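Local coordinates for agmatinase (PDB 1WOH), which probably hydrolyses agmatine to putrescine and urea, using two manganese ions per subunit, at residues L218-V230 with A261-L275. Numbering follows the deposited sequence.
Sequences LPRGQNVYFSVDV and AAANNTVVGLDLVEL
Asn223 to Asp229 pairs in parallel with Thr266 to Val273, the segment axes approaching to 4.5 Å, as neighbouring central strands of the arginase-family alpha/beta fold joined by a beta-alpha-beta crossover through helix 251-264. A beta bulge at Val268 and Gly269 inserts one residue: Val224 O accepts the N-H of Val268, but Phe226 N bonds to Gly269 O. Before the strands, the Asn265 amide links the loop at Pro219 to Gln222 with helix 251-264. Its ND2 donates to Pro219 O (2.7 Å) from above the carbonyl plane and to Ala261 O, while OD1 accepts the N-H of Gln222 (N to OD1, 2.9 Å) on an in-plane lone pair; these bonds fix the amide's rotation. On the face bearing Val224, the Phe226 ring meets Ala261 CB at its edge (CE2 to CB, 3.4 Å), and its CE1 touches Val267 CG2. Helix 284-302 covers Val228 and Leu272. On the other face, Asp229, whose OD1 accepts the Asp231 N-H, binds both manganese ions when present; this model holds none. Ser227 OG also bonds His121, a ligand of one. The buried Asp271 carboxylate (chi1 69°) takes Tyr225 OH on the anti side of OD2 (2.7 Å), tilted out of plane, and Ser227 OG on OD1's syn lone pair (2.8 Å); OD2 also bonds Ser124 OG.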
ATOM      1  N   LEU A 218     -30.995 -12.214 -23.885  1.00 18.28           N
ATOM      2  CA  LEU A 218     -31.198 -10.820 -23.502  1.00 17.55           C
ATOM      3  C   LEU A 218     -32.493 -10.248 -24.079  1.00 17.63           C
ATOM      4  O   LEU A 218     -32.995 -10.724 -25.097  1.00 18.26           O
ATOM      5  CB  LEU A 218     -30.007  -9.969 -23.951  1.00 17.97           C
ATOM      6  CG  LEU A 218     -28.661 -10.347 -23.330  1.00 17.09           C
ATOM      7  CD1 LEU A 218     -27.576  -9.473 -23.933  1.00 17.92           C
ATOM      8  CD2 LEU A 218     -28.711 -10.169 -21.821  1.00 18.35           C
ATOM      9  N   PRO A 219     -33.056  -9.219 -23.427  1.00 18.09           N
ATOM     10  CA  PRO A 219     -34.299  -8.587 -23.877  1.00 20.36           C
ATOM     11  C   PRO A 219     -34.197  -7.914 -25.247  1.00 22.24           C
ATOM     12  O   PRO A 219     -33.109  -7.556 -25.698  1.00 20.91           O
ATOM     13  CB  PRO A 219     -34.604  -7.593 -22.758  1.00 21.70           C
ATOM     14  CG  PRO A 219     -33.243  -7.241 -22.236  1.00 19.66           C
ATOM     15  CD  PRO A 219     -32.557  -8.577 -22.197  1.00 19.36           C
ATOM     16  N   ARG A 220     -35.341  -7.751 -25.903  1.00 24.16           N
ATOM     17  CA  ARG A 220     -35.386  -7.117 -27.214  1.00 28.04           C
ATOM     18  C   ARG A 220     -36.579  -6.176 -27.334  1.00 26.54           C
ATOM     19  O   ARG A 220     -37.705  -6.547 -27.001  1.00 26.52           O
ATOM     20  CB  ARG A 220     -35.453  -8.185 -28.308  1.00 33.18           C
ATOM     21  CG  ARG A 220     -34.219  -9.057 -28.372  1.00 43.21           C
ATOM     22  CD  ARG A 220     -34.337 -10.131 -29.438  1.00 54.04           C
ATOM     23  NE  ARG A 220     -33.079 -10.855 -29.614  1.00 63.89           N
ATOM     24  CZ  ARG A 220     -32.479 -11.566 -28.662  1.00 68.10           C
ATOM     25  NH1 ARG A 220     -33.020 -11.658 -27.457  1.00 70.44           N
ATOM     26  NH2 ARG A 220     -31.335 -12.186 -28.918  1.00 70.72           N
ATOM     27  N   GLY A 221     -36.318  -4.956 -27.800  1.00 24.75           N
ATOM     28  CA  GLY A 221     -37.369  -3.968 -27.974  1.00 24.77           C
ATOM     29  C   GLY A 221     -37.990  -3.489 -26.676  1.00 25.31           C
ATOM     30  O   GLY A 221     -39.108  -2.968 -26.668  1.00 25.56           O
ATOM     31  N   GLN A 222     -37.256  -3.650 -25.579  1.00 23.24           N
ATOM     32  CA  GLN A 222     -37.732  -3.262 -24.252  1.00 21.10           C
ATOM     33  C   GLN A 222     -37.091  -1.980 -23.732  1.00 18.93           C
ATOM     34  O   GLN A 222     -36.134  -1.471 -24.308  1.00 19.33           O
ATOM     35  CB  GLN A 222     -37.423  -4.389 -23.260  1.00 20.42           C
ATOM     36  CG  GLN A 222     -37.888  -5.752 -23.709  1.00 20.72           C
ATOM     37  CD  GLN A 222     -39.381  -5.944 -23.533  1.00 23.02           C
ATOM     38  OE1 GLN A 222     -40.149  -4.982 -23.532  1.00 25.21           O
ATOM     39  NE2 GLN A 222     -39.799  -7.191 -23.392  1.00 26.92           N
ATOM     40  N   ASN A 223     -37.644  -1.449 -22.643  1.00 17.49           N
ATOM     41  CA  ASN A 223     -37.075  -0.274 -22.000  1.00 15.93           C
ATOM     42  C   ASN A 223     -36.149  -0.931 -20.989  1.00 16.77           C
ATOM     43  O   ASN A 223     -36.610  -1.632 -20.086  1.00 15.30           O
ATOM     44  CB  ASN A 223     -38.142   0.538 -21.272  1.00 16.02           C
ATOM     45  CG  ASN A 223     -39.045   1.283 -22.223  1.00 17.66           C
ATOM     46  OD1 ASN A 223     -38.570   1.926 -23.161  1.00 19.92           O
ATOM     47  ND2 ASN A 223     -40.350   1.213 -21.984  1.00 17.77           N
ATOM     48  N   VAL A 224     -34.852  -0.713 -21.150  1.00 15.76           N
ATOM     49  CA  VAL A 224     -33.871  -1.340 -20.280  1.00 15.33           C
ATOM     50  C   VAL A 224     -33.022  -0.413 -19.418  1.00 14.32           C
ATOM     51  O   VAL A 224     -32.548   0.631 -19.867  1.00 15.52           O
ATOM     52  CB  VAL A 224     -32.921  -2.233 -21.124  1.00 15.41           C
ATOM     53  CG1 VAL A 224     -31.761  -2.757 -20.263  1.00 15.23           C
ATOM     54  CG2 VAL A 224     -33.706  -3.390 -21.723  1.00 17.18           C
ATOM     55  N   TYR A 225     -32.856  -0.814 -18.162  1.00 12.28           N
ATOM     56  CA  TYR A 225     -32.023  -0.104 -17.204  1.00 13.00           C
ATOM     57  C   TYR A 225     -30.863  -1.070 -16.988  1.00 11.21           C
ATOM     58  O   TYR A 225     -31.086  -2.259 -16.737  1.00 11.79           O
ATOM     59  CB  TYR A 225     -32.778   0.091 -15.888  1.00 12.87           C
ATOM     60  CG  TYR A 225     -31.967   0.712 -14.772  1.00 13.36           C
ATOM     61  CD1 TYR A 225     -32.067   2.075 -14.483  1.00 13.78           C
ATOM     62  CD2 TYR A 225     -31.137  -0.073 -13.972  1.00 13.96           C
ATOM     63  CE1 TYR A 225     -31.367   2.642 -13.416  1.00 14.97           C
ATOM     64  CE2 TYR A 225     -30.430   0.480 -12.907  1.00 12.31           C
ATOM     65  CZ  TYR A 225     -30.552   1.832 -12.633  1.00 11.83           C
ATOM     66  OH  TYR A 225     -29.875   2.370 -11.563  1.00 13.52           O
ATOM     67  N   PHE A 226     -29.637  -0.574 -17.121  1.00 11.07           N
ATOM     68  CA  PHE A 226     -28.437  -1.394 -16.929  1.00 12.76           C
ATOM     69  C   PHE A 226     -27.913  -1.204 -15.513  1.00 11.10           C
ATOM     70  O   PHE A 226     -27.708  -0.073 -15.080  1.00 11.40           O
ATOM     71  CB  PHE A 226     -27.313  -0.952 -17.877  1.00 15.47           C
ATOM     72  CG  PHE A 226     -27.497  -1.365 -19.310  1.00 14.60           C
ATOM     73  CD1 PHE A 226     -27.256  -0.455 -20.334  1.00 18.29           C
ATOM     74  CD2 PHE A 226     -27.844  -2.666 -19.642  1.00 17.55           C
ATOM     75  CE1 PHE A 226     -27.352  -0.834 -21.672  1.00 19.02           C
ATOM     76  CE2 PHE A 226     -27.945  -3.061 -20.978  1.00 19.52           C
ATOM     77  CZ  PHE A 226     -27.698  -2.141 -21.996  1.00 18.53           C
ATOM     78  N   SER A 227     -27.707  -2.300 -14.788  1.00 11.22           N
ATOM     79  CA  SER A 227     -27.121  -2.202 -13.457  1.00 10.98           C
ATOM     80  C   SER A 227     -25.842  -3.015 -13.523  1.00  9.30           C
ATOM     81  O   SER A 227     -25.883  -4.229 -13.709  1.00  9.26           O
ATOM     82  CB  SER A 227     -28.030  -2.778 -12.371  1.00 11.57           C
ATOM     83  OG  SER A 227     -27.371  -2.688 -11.115  1.00 10.54           O
ATOM     84  N   VAL A 228     -24.704  -2.344 -13.391  1.00  7.85           N
ATOM     85  CA  VAL A 228     -23.427  -3.033 -13.450  1.00  8.02           C
ATOM     86  C   VAL A 228     -22.736  -3.059 -12.096  1.00  7.29           C
ATOM     87  O   VAL A 228     -22.285  -2.028 -11.601  1.00 10.34           O
ATOM     88  CB  VAL A 228     -22.468  -2.367 -14.463  1.00  8.81           C
ATOM     89  CG1 VAL A 228     -21.131  -3.127 -14.487  1.00 10.23           C
ATOM     90  CG2 VAL A 228     -23.104  -2.360 -15.852  1.00  9.86           C
ATOM     91  N   ASP A 229     -22.695  -4.237 -11.487  1.00  7.13           N
ATOM     92  CA  ASP A 229     -21.998  -4.420 -10.218  1.00  7.53           C
ATOM     93  C   ASP A 229     -20.606  -4.872 -10.680  1.00  7.57           C
ATOM     94  O   ASP A 229     -20.483  -5.886 -11.372  1.00  9.53           O
ATOM     95  CB  ASP A 229     -22.665  -5.525  -9.399  1.00  9.48           C
ATOM     96  CG  ASP A 229     -21.977  -5.766  -8.067  1.00 10.98           C
ATOM     97  OD1 ASP A 229     -20.758  -5.527  -7.961  1.00 11.78           O
ATOM     98  OD2 ASP A 229     -22.657  -6.218  -7.124  1.00 14.64           O
ATOM     99  N   VAL A 230     -19.566  -4.131 -10.324  1.00  9.98           N
ATOM    100  CA  VAL A 230     -18.231  -4.502 -10.774  1.00  8.89           C
ATOM    101  C   VAL A 230     -17.776  -5.893 -10.340  1.00 10.46           C
ATOM    102  O   VAL A 230     -16.885  -6.462 -10.975  1.00  8.57           O
ATOM    103  CB  VAL A 230     -17.160  -3.444 -10.350  1.00  8.74           C
ATOM    104  CG1 VAL A 230     -17.615  -2.053 -10.760  1.00 10.61           C
ATOM    105  CG2 VAL A 230     -16.905  -3.498  -8.852  1.00  9.82           C
ATOM    106  N   ALA A 261     -27.274  -5.723 -25.662  1.00 14.39           N
ATOM    107  CA  ALA A 261     -28.515  -5.198 -25.118  1.00 13.89           C
ATOM    108  C   ALA A 261     -28.774  -3.772 -25.602  1.00 13.82           C
ATOM    109  O   ALA A 261     -29.909  -3.416 -25.901  1.00 15.82           O
ATOM    110  CB  ALA A 261     -28.475  -5.241 -23.589  1.00 14.48           C
ATOM    111  N   ALA A 262     -27.720  -2.965 -25.694  1.00 13.38           N
ATOM    112  CA  ALA A 262     -27.845  -1.573 -26.120  1.00 13.33           C
ATOM    113  C   ALA A 262     -28.281  -1.438 -27.579  1.00 17.45           C
ATOM    114  O   ALA A 262     -28.915  -0.452 -27.960  1.00 16.10           O
ATOM    115  CB  ALA A 262     -26.516  -0.850 -25.915  1.00 15.72           C
ATOM    116  N   ALA A 263     -27.943  -2.439 -28.386  1.00 17.90           N
ATOM    117  CA  ALA A 263     -28.270  -2.419 -29.807  1.00 19.48           C
ATOM    118  C   ALA A 263     -29.705  -2.807 -30.133  1.00 19.96           C
ATOM    119  O   ALA A 263     -30.208  -2.465 -31.201  1.00 21.12           O
ATOM    120  CB  ALA A 263     -27.315  -3.338 -30.561  1.00 18.43           C
ATOM    121  N   ASN A 264     -30.365  -3.511 -29.219  1.00 19.29           N
ATOM    122  CA  ASN A 264     -31.727  -3.982 -29.467  1.00 21.63           C
ATOM    123  C   ASN A 264     -32.781  -3.486 -28.485  1.00 20.10           C
ATOM    124  O   ASN A 264     -33.893  -4.006 -28.472  1.00 18.21           O
ATOM    125  CB  ASN A 264     -31.742  -5.513 -29.457  1.00 27.46           C
ATOM    126  CG  ASN A 264     -30.795  -6.109 -30.476  1.00 32.87           C
ATOM    127  OD1 ASN A 264     -30.992  -5.960 -31.682  1.00 36.87           O
ATOM    128  ND2 ASN A 264     -29.755  -6.784 -29.996  1.00 36.44           N
ATOM    129  N   ASN A 265     -32.444  -2.491 -27.673  1.00 17.22           N
ATOM    130  CA  ASN A 265     -33.398  -1.990 -26.690  1.00 18.36           C
ATOM    131  C   ASN A 265     -33.301  -0.490 -26.498  1.00 18.13           C
ATOM    132  O   ASN A 265     -32.382   0.155 -26.993  1.00 19.32           O
ATOM    133  CB  ASN A 265     -33.153  -2.667 -25.336  1.00 16.64           C
ATOM    134  CG  ASN A 265     -33.405  -4.159 -25.368  1.00 15.31           C
ATOM    135  OD1 ASN A 265     -34.549  -4.613 -25.266  1.00 14.84           O
ATOM    136  ND2 ASN A 265     -32.338  -4.935 -25.515  1.00 12.39           N
ATOM    137  N   THR A 266     -34.266   0.060 -25.770  1.00 16.95           N
ATOM    138  CA  THR A 266     -34.271   1.479 -25.465  1.00 17.90           C
ATOM    139  C   THR A 266     -33.672   1.577 -24.063  1.00 17.74           C
ATOM    140  O   THR A 266     -34.321   1.212 -23.086  1.00 17.43           O
ATOM    141  CB  THR A 266     -35.702   2.046 -25.435  1.00 20.47           C
ATOM    142  OG1 THR A 266     -36.305   1.887 -26.725  1.00 21.63           O
ATOM    143  CG2 THR A 266     -35.682   3.522 -25.064  1.00 19.98           C
ATOM    144  N   VAL A 267     -32.432   2.049 -23.980  1.00 17.00           N
ATOM    145  CA  VAL A 267     -31.727   2.184 -22.703  1.00 15.45           C
ATOM    146  C   VAL A 267     -32.162   3.458 -21.976  1.00 15.62           C
ATOM    147  O   VAL A 267     -31.979   4.566 -22.485  1.00 16.80           O
ATOM    148  CB  VAL A 267     -30.198   2.215 -22.935  1.00 14.85           C
ATOM    149  CG1 VAL A 267     -29.463   2.303 -21.605  1.00 14.55           C
ATOM    150  CG2 VAL A 267     -29.777   0.965 -23.692  1.00 14.50           C
ATOM    151  N   VAL A 268     -32.724   3.291 -20.779  1.00 14.16           N
ATOM    152  CA  VAL A 268     -33.225   4.411 -19.988  1.00 13.74           C
ATOM    153  C   VAL A 268     -32.293   4.899 -18.881  1.00 13.24           C
ATOM    154  O   VAL A 268     -32.515   5.961 -18.291  1.00 12.96           O
ATOM    155  CB  VAL A 268     -34.593   4.049 -19.359  1.00 13.93           C
ATOM    156  CG1 VAL A 268     -35.559   3.614 -20.451  1.00 15.95           C
ATOM    157  CG2 VAL A 268     -34.423   2.923 -18.340  1.00 14.90           C
ATOM    158  N   GLY A 269     -31.248   4.131 -18.601  1.00 13.83           N
ATOM    159  CA  GLY A 269     -30.312   4.527 -17.570  1.00 12.88           C
ATOM    160  C   GLY A 269     -29.314   3.430 -17.262  1.00 13.00           C
ATOM    161  O   GLY A 269     -29.447   2.299 -17.731  1.00 12.81           O
ATOM    162  N   LEU A 270     -28.308   3.770 -16.467  1.00 14.08           N
ATOM    163  CA  LEU A 270     -27.280   2.808 -16.088  1.00 13.14           C
ATOM    164  C   LEU A 270     -26.658   3.177 -14.755  1.00 13.38           C
ATOM    165  O   LEU A 270     -26.446   4.357 -14.475  1.00 12.73           O
ATOM    166  CB  LEU A 270     -26.180   2.771 -17.158  1.00 14.56           C
ATOM    167  CG  LEU A 270     -24.890   2.003 -16.831  1.00 18.38           C
ATOM    168  CD1 LEU A 270     -24.235   1.514 -18.110  1.00 20.38           C
ATOM    169  CD2 LEU A 270     -23.937   2.901 -16.039  1.00 19.10           C
ATOM    170  N   ASP A 271     -26.398   2.176 -13.916  1.00 13.09           N
ATOM    171  CA  ASP A 271     -25.711   2.449 -12.666  1.00 12.25           C
ATOM    172  C   ASP A 271     -24.463   1.585 -12.629  1.00 10.46           C
ATOM    173  O   ASP A 271     -24.415   0.510 -13.231  1.00 11.40           O
ATOM    174  CB  ASP A 271     -26.609   2.265 -11.409  1.00 13.16           C
ATOM    175  CG  ASP A 271     -26.992   0.813 -11.109  1.00 13.01           C
ATOM    176  OD1 ASP A 271     -26.185  -0.116 -11.320  1.00 12.65           O
ATOM    177  OD2 ASP A 271     -28.122   0.610 -10.600  1.00 15.94           O
ATOM    178  N   LEU A 272     -23.427   2.100 -11.980  1.00 10.68           N
ATOM    179  CA  LEU A 272     -22.141   1.416 -11.859  1.00  9.38           C
ATOM    180  C   LEU A 272     -21.912   1.382 -10.361  1.00  7.48           C
ATOM    181  O   LEU A 272     -21.649   2.423  -9.748  1.00  9.98           O
ATOM    182  CB  LEU A 272     -21.060   2.241 -12.566  1.00  9.48           C
ATOM    183  CG  LEU A 272     -19.672   1.621 -12.794  1.00  9.59           C
ATOM    184  CD1 LEU A 272     -18.958   1.419 -11.465  1.00 11.93           C
ATOM    185  CD2 LEU A 272     -19.821   0.299 -13.522  1.00 11.71           C
ATOM    186  N   VAL A 273     -22.017   0.192  -9.775  1.00  9.52           N
ATOM    187  CA  VAL A 273     -21.904   0.051  -8.325  1.00  8.78           C
ATOM    188  C   VAL A 273     -20.864  -0.927  -7.775  1.00  9.47           C
ATOM    189  O   VAL A 273     -20.301  -1.744  -8.501  1.00  9.68           O
ATOM    190  CB  VAL A 273     -23.278  -0.358  -7.723  1.00  7.95           C
ATOM    191  CG1 VAL A 273     -24.351   0.648  -8.123  1.00  7.39           C
ATOM    192  CG2 VAL A 273     -23.671  -1.750  -8.207  1.00  9.31           C
ATOM    193  N   GLU A 274     -20.624  -0.802  -6.470  1.00  9.05           N
ATOM    194  CA  GLU A 274     -19.708  -1.656  -5.712  1.00  8.81           C
ATOM    195  C   GLU A 274     -18.209  -1.526  -5.988  1.00  8.43           C
ATOM    196  O   GLU A 274     -17.420  -2.372  -5.577  1.00  8.69           O
ATOM    197  CB  GLU A 274     -20.146  -3.117  -5.858  1.00  9.80           C
ATOM    198  CG  GLU A 274     -21.508  -3.440  -5.219  1.00 11.07           C
ATOM    199  CD  GLU A 274     -21.453  -3.598  -3.702  1.00 13.04           C
ATOM    200  OE1 GLU A 274     -20.367  -3.903  -3.171  1.00 16.47           O
ATOM    201  OE2 GLU A 274     -22.508  -3.438  -3.038  1.00 11.42           O
ATOM    202  N   LEU A 275     -17.805  -0.476  -6.687  1.00  8.37           N
ATOM    203  CA  LEU A 275     -16.382  -0.271  -6.935  1.00 10.26           C
ATOM    204  C   LEU A 275     -15.781   0.216  -5.609  1.00  9.70           C
ATOM    205  O   LEU A 275     -16.344   1.107  -4.971  1.00 10.92           O
ATOM    206  CB  LEU A 275     -16.189   0.818  -7.997  1.00 11.07           C
ATOM    207  CG  LEU A 275     -14.931   0.913  -8.871  1.00 18.23           C
ATOM    208  CD1 LEU A 275     -14.675   2.389  -9.185  1.00 14.58           C
ATOM    209  CD2 LEU A 275     -13.732   0.299  -8.200  1.00 14.95           C
TER
HETATM  210  O   HOH W   1     -39.158   1.202 -25.674  1.00 29.13           O